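PDB 5EVI: beta-Lactamase/D-Alanine Carboxypeptidase from Pseudomonas syringae pv. tomato, which probably hydrolyses the amide bond of beta-lactams to substituted beta-amino acids, as expected of a class C beta-lactamase linked to antibiotic resistance. Local coordinates for residues Thr54-Leu66 with Ser190-Ala204. Numbering follows the deposited sequence.
Sequences TGQPVSSDTLFEL and STYVNVPDDKQTLYA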
# COMPACT_ATOMS: atom_id res chain seq x y z
N THR D 54 -5.46 -16.89 -22.31
CA THR D 54 -5.67 -15.98 -23.45
C THR D 54 -4.36 -15.67 -24.20
O THR D 54 -4.38 -15.42 -25.39
CB THR D 54 -6.32 -14.65 -23.03
OG1 THR D 54 -5.42 -13.85 -22.24
CG2 THR D 54 -7.62 -14.89 -22.24
N GLY D 55 -3.24 -15.66 -23.48
CA GLY D 55 -1.95 -15.26 -24.04
C GLY D 55 -1.87 -13.78 -24.38
O GLY D 55 -0.99 -13.37 -25.14
N GLN D 56 -2.77 -12.97 -23.81
CA GLN D 56 -2.79 -11.53 -24.08
C GLN D 56 -1.56 -10.89 -23.41
O GLN D 56 -1.28 -11.18 -22.25
CB GLN D 56 -4.08 -10.88 -23.56
CG GLN D 56 -4.26 -9.45 -24.05
CD GLN D 56 -5.24 -8.63 -23.25
OE1 GLN D 56 -5.07 -8.42 -22.04
NE2 GLN D 56 -6.26 -8.09 -23.93
N PRO D 57 -0.80 -10.06 -24.15
CA PRO D 57 0.44 -9.49 -23.58
C PRO D 57 0.20 -8.50 -22.43
O PRO D 57 -0.80 -7.78 -22.42
CB PRO D 57 1.06 -8.76 -24.76
CG PRO D 57 -0.12 -8.34 -25.57
CD PRO D 57 -1.04 -9.53 -25.50
N VAL D 58 1.15 -8.45 -21.51
CA VAL D 58 1.09 -7.49 -20.43
C VAL D 58 1.31 -6.10 -21.07
O VAL D 58 2.24 -5.91 -21.88
CB VAL D 58 2.13 -7.78 -19.32
CG1 VAL D 58 2.17 -6.67 -18.30
CG2 VAL D 58 1.81 -9.11 -18.63
N SER D 59 0.44 -5.16 -20.71
CA SER D 59 0.60 -3.74 -21.05
C SER D 59 0.67 -2.88 -19.80
O SER D 59 0.36 -3.31 -18.68
CB SER D 59 -0.58 -3.26 -21.90
OG SER D 59 -1.74 -3.10 -21.10
N SER D 60 1.00 -1.61 -20.00
CA SER D 60 0.89 -0.61 -18.94
C SER D 60 -0.57 -0.33 -18.49
O SER D 60 -0.78 0.46 -17.58
CB SER D 60 1.56 0.68 -19.38
OG SER D 60 2.93 0.44 -19.62
N ASP D 61 -1.56 -0.94 -19.16
CA ASP D 61 -2.98 -0.84 -18.77
C ASP D 61 -3.58 -2.12 -18.21
O ASP D 61 -4.72 -2.12 -17.75
CB ASP D 61 -3.78 -0.39 -19.99
CG ASP D 61 -3.21 0.87 -20.61
OD1 ASP D 61 -2.94 1.83 -19.84
OD2 ASP D 61 -3.00 0.89 -21.85
N THR D 62 -2.83 -3.21 -18.26
CA THR D 62 -3.18 -4.44 -17.56
C THR D 62 -3.43 -4.17 -16.08
O THR D 62 -2.59 -3.54 -15.44
CB THR D 62 -2.02 -5.43 -17.66
OG1 THR D 62 -1.70 -5.63 -19.04
CG2 THR D 62 -2.36 -6.77 -16.99
N LEU D 63 -4.54 -4.68 -15.54
CA LEU D 63 -4.88 -4.51 -14.12
C LEU D 63 -4.29 -5.65 -13.29
O LEU D 63 -4.52 -6.83 -13.60
CB LEU D 63 -6.40 -4.47 -13.90
CG LEU D 63 -7.31 -3.87 -14.97
CD1 LEU D 63 -8.76 -3.90 -14.51
CD2 LEU D 63 -6.91 -2.46 -15.36
N PHE D 64 -3.53 -5.29 -12.25
CA PHE D 64 -3.00 -6.22 -11.25
C PHE D 64 -3.62 -5.93 -9.88
O PHE D 64 -3.84 -4.76 -9.53
CB PHE D 64 -1.49 -6.06 -11.13
CG PHE D 64 -0.73 -6.40 -12.39
CD1 PHE D 64 -0.07 -7.62 -12.51
CD2 PHE D 64 -0.65 -5.49 -13.43
CE1 PHE D 64 0.65 -7.94 -13.65
CE2 PHE D 64 0.06 -5.79 -14.58
CZ PHE D 64 0.71 -7.02 -14.70
N GLU D 65 -3.91 -7.00 -9.13
CA GLU D 65 -4.26 -6.90 -7.71
C GLU D 65 -3.06 -6.32 -6.95
O GLU D 65 -1.95 -6.86 -7.06
CB GLU D 65 -4.64 -8.27 -7.14
CG GLU D 65 -5.98 -8.83 -7.62
CD GLU D 65 -6.19 -10.32 -7.27
OE1 GLU D 65 -5.38 -10.89 -6.52
OE2 GLU D 65 -7.15 -10.94 -7.79
N LEU D 66 -3.28 -5.22 -6.25
CA LEU D 66 -2.24 -4.54 -5.48
C LEU D 66 -2.04 -5.11 -4.08
O LEU D 66 -1.04 -4.80 -3.43
CB LEU D 66 -2.57 -3.04 -5.36
CG LEU D 66 -2.50 -2.22 -6.65
CD1 LEU D 66 -2.71 -0.76 -6.31
CD2 LEU D 66 -1.18 -2.42 -7.39
N SER D 190 -8.28 4.21 -13.91
CA SER D 190 -8.34 2.76 -14.10
C SER D 190 -7.90 1.99 -12.84
O SER D 190 -7.34 0.89 -12.95
CB SER D 190 -7.50 2.33 -15.30
OG SER D 190 -7.68 0.94 -15.53
N THR D 191 -8.18 2.56 -11.67
CA THR D 191 -7.91 1.94 -10.38
C THR D 191 -9.27 1.63 -9.75
O THR D 191 -10.13 2.50 -9.69
CB THR D 191 -7.11 2.90 -9.49
OG1 THR D 191 -5.87 3.21 -10.14
CG2 THR D 191 -6.80 2.27 -8.13
N TYR D 192 -9.45 0.39 -9.30
CA TYR D 192 -10.77 -0.11 -8.88
C TYR D 192 -10.74 -0.91 -7.58
O TYR D 192 -9.85 -1.72 -7.35
CB TYR D 192 -11.36 -1.00 -9.98
CG TYR D 192 -11.45 -0.33 -11.33
CD1 TYR D 192 -12.50 0.54 -11.63
CD2 TYR D 192 -10.50 -0.57 -12.32
CE1 TYR D 192 -12.59 1.16 -12.87
CE2 TYR D 192 -10.57 0.05 -13.56
CZ TYR D 192 -11.62 0.91 -13.82
OH TYR D 192 -11.70 1.53 -15.05
N VAL D 193 -11.71 -0.63 -6.71
CA VAL D 193 -12.10 -1.54 -5.63
C VAL D 193 -12.86 -2.74 -6.20
O VAL D 193 -12.61 -3.89 -5.81
CB VAL D 193 -12.92 -0.81 -4.54
CG1 VAL D 193 -13.59 -1.79 -3.58
CG2 VAL D 193 -12.03 0.16 -3.77
N ASN D 194 -13.79 -2.47 -7.12
CA ASN D 194 -14.50 -3.51 -7.88
C ASN D 194 -14.40 -3.25 -9.37
O ASN D 194 -14.83 -2.20 -9.85
CB ASN D 194 -15.97 -3.57 -7.46
CG ASN D 194 -16.19 -4.32 -6.16
OD1 ASN D 194 -15.63 -5.40 -5.95
ND2 ASN D 194 -17.02 -3.76 -5.29
N VAL D 195 -13.85 -4.21 -10.11
CA VAL D 195 -13.58 -4.05 -11.54
C VAL D 195 -14.90 -4.14 -12.32
O VAL D 195 -15.64 -5.11 -12.17
CB VAL D 195 -12.59 -5.11 -12.08
CG1 VAL D 195 -12.36 -4.93 -13.58
CG2 VAL D 195 -11.28 -5.04 -11.31
N PRO D 196 -15.20 -3.12 -13.16
CA PRO D 196 -16.41 -3.21 -13.99
C PRO D 196 -16.34 -4.30 -15.06
O PRO D 196 -15.27 -4.86 -15.31
CB PRO D 196 -16.49 -1.83 -14.65
CG PRO D 196 -15.60 -0.94 -13.87
CD PRO D 196 -14.53 -1.82 -13.31
N ASP D 197 -17.47 -4.57 -15.70
CA ASP D 197 -17.56 -5.62 -16.72
C ASP D 197 -16.82 -5.26 -18.01
O ASP D 197 -16.26 -6.15 -18.67
CB ASP D 197 -19.03 -5.95 -17.01
CG ASP D 197 -19.77 -6.46 -15.79
OD1 ASP D 197 -19.23 -7.35 -15.09
OD2 ASP D 197 -20.88 -5.96 -15.51
N ASP D 198 -16.80 -3.98 -18.38
CA ASP D 198 -16.08 -3.51 -19.57
C ASP D 198 -14.55 -3.42 -19.38
O ASP D 198 -13.82 -3.37 -20.37
CB ASP D 198 -16.66 -2.18 -20.09
CG ASP D 198 -16.29 -0.98 -19.23
OD1 ASP D 198 -16.26 -1.10 -17.99
OD2 ASP D 198 -16.05 0.10 -19.80
N LYS D 199 -14.08 -3.40 -18.12
CA LYS D 199 -12.64 -3.43 -17.80
C LYS D 199 -12.16 -4.80 -17.30
O LYS D 199 -11.00 -4.94 -16.89
CB LYS D 199 -12.30 -2.36 -16.74
CG LYS D 199 -12.73 -0.95 -17.10
CD LYS D 199 -11.90 -0.38 -18.24
CE LYS D 199 -12.43 0.98 -18.68
NZ LYS D 199 -11.93 1.34 -20.04
N GLN D 200 -13.03 -5.81 -17.35
CA GLN D 200 -12.69 -7.18 -16.97
C GLN D 200 -11.65 -7.78 -17.93
O GLN D 200 -10.77 -8.53 -17.51
CB GLN D 200 -13.95 -8.06 -16.92
CG GLN D 200 -13.83 -9.32 -16.08
CD GLN D 200 -13.56 -9.05 -14.61
OE1 GLN D 200 -13.94 -8.00 -14.08
NE2 GLN D 200 -12.89 -9.99 -13.96
N THR D 201 -11.76 -7.42 -19.21
CA THR D 201 -10.77 -7.75 -20.26
C THR D 201 -9.29 -7.51 -19.90
O THR D 201 -8.43 -8.30 -20.28
CB THR D 201 -11.11 -7.03 -21.61
OG1 THR D 201 -10.15 -7.38 -22.61
CG2 THR D 201 -11.14 -5.49 -21.46
N LEU D 202 -9.01 -6.43 -19.15
CA LEU D 202 -7.63 -6.06 -18.78
C LEU D 202 -7.13 -6.67 -17.46
O LEU D 202 -5.96 -6.48 -17.11
CB LEU D 202 -7.50 -4.53 -18.71
CG LEU D 202 -7.67 -3.78 -20.03
CD1 LEU D 202 -7.85 -2.29 -19.78
CD2 LEU D 202 -6.49 -4.04 -20.97
N TYR D 203 -8.01 -7.37 -16.73
CA TYR D 203 -7.66 -8.01 -15.46
C TYR D 203 -6.76 -9.23 -15.70
O TYR D 203 -7.14 -10.19 -16.38
CB TYR D 203 -8.95 -8.41 -14.72
CG TYR D 203 -8.87 -8.65 -13.22
CD1 TYR D 203 -10.04 -8.78 -12.47
CD2 TYR D 203 -7.65 -8.73 -12.53
CE1 TYR D 203 -10.01 -9.00 -11.10
CE2 TYR D 203 -7.61 -8.95 -11.15
CZ TYR D 203 -8.79 -9.08 -10.44
OH TYR D 203 -8.77 -9.31 -9.09
N ALA D 204 -5.55 -9.18 -15.16
CA ALA D 204 -4.59 -10.29 -15.28
C ALA D 204 -5.03 -11.49 -14.44
O ALA D 204 -5.77 -11.34 -13.47
CB ALA D 204 -3.21 -9.83 -14.84
O HOH W 1 -6.35 0.26 -17.66
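Leu63 and Tyr203 meet as a single isolated beta bridge: Leu63 N donates to Leu202 O at 2.8 Å, and Ala204 N returns a nearly straight bond (173°) to Leu63 O at 3.0 Å. In this class C beta-lactamase fold the bridge ties the loop leading into helix 70-83 to the loop between helix 174-186 and strand 206-207. Leu63 fills the curve of segment 190-204. Its CD1 meets Val195 CG1 tip to tip at 3.9 Å and also reaches Lys199 O, while CD2 lies 3.5 Å from Ser190 OG and CG rests against Leu202 CB. Beside the bridge, Ala204 CB sits 3.8 Å from Thr62 CG2. One water links Asp61 O, to which it donates, with Ser190 OG; the Asp61 carboxylate turns instead to a salt bridge with Arg233. Tyr203 CB points away from segment 54-66, but with CG anti to its own N (chi1 -159°) the ring swings back toward Glu65, whose CG lies in plane at the ring edge. Arg215 makes a cation-pi contact with that ring. Glu65 OE1 is hydrogen-bonded to Thr322 OG1, while OE2 accepts from Val216 N and, on its anti lone pair, from Tyr203 OH at 2.6 Å.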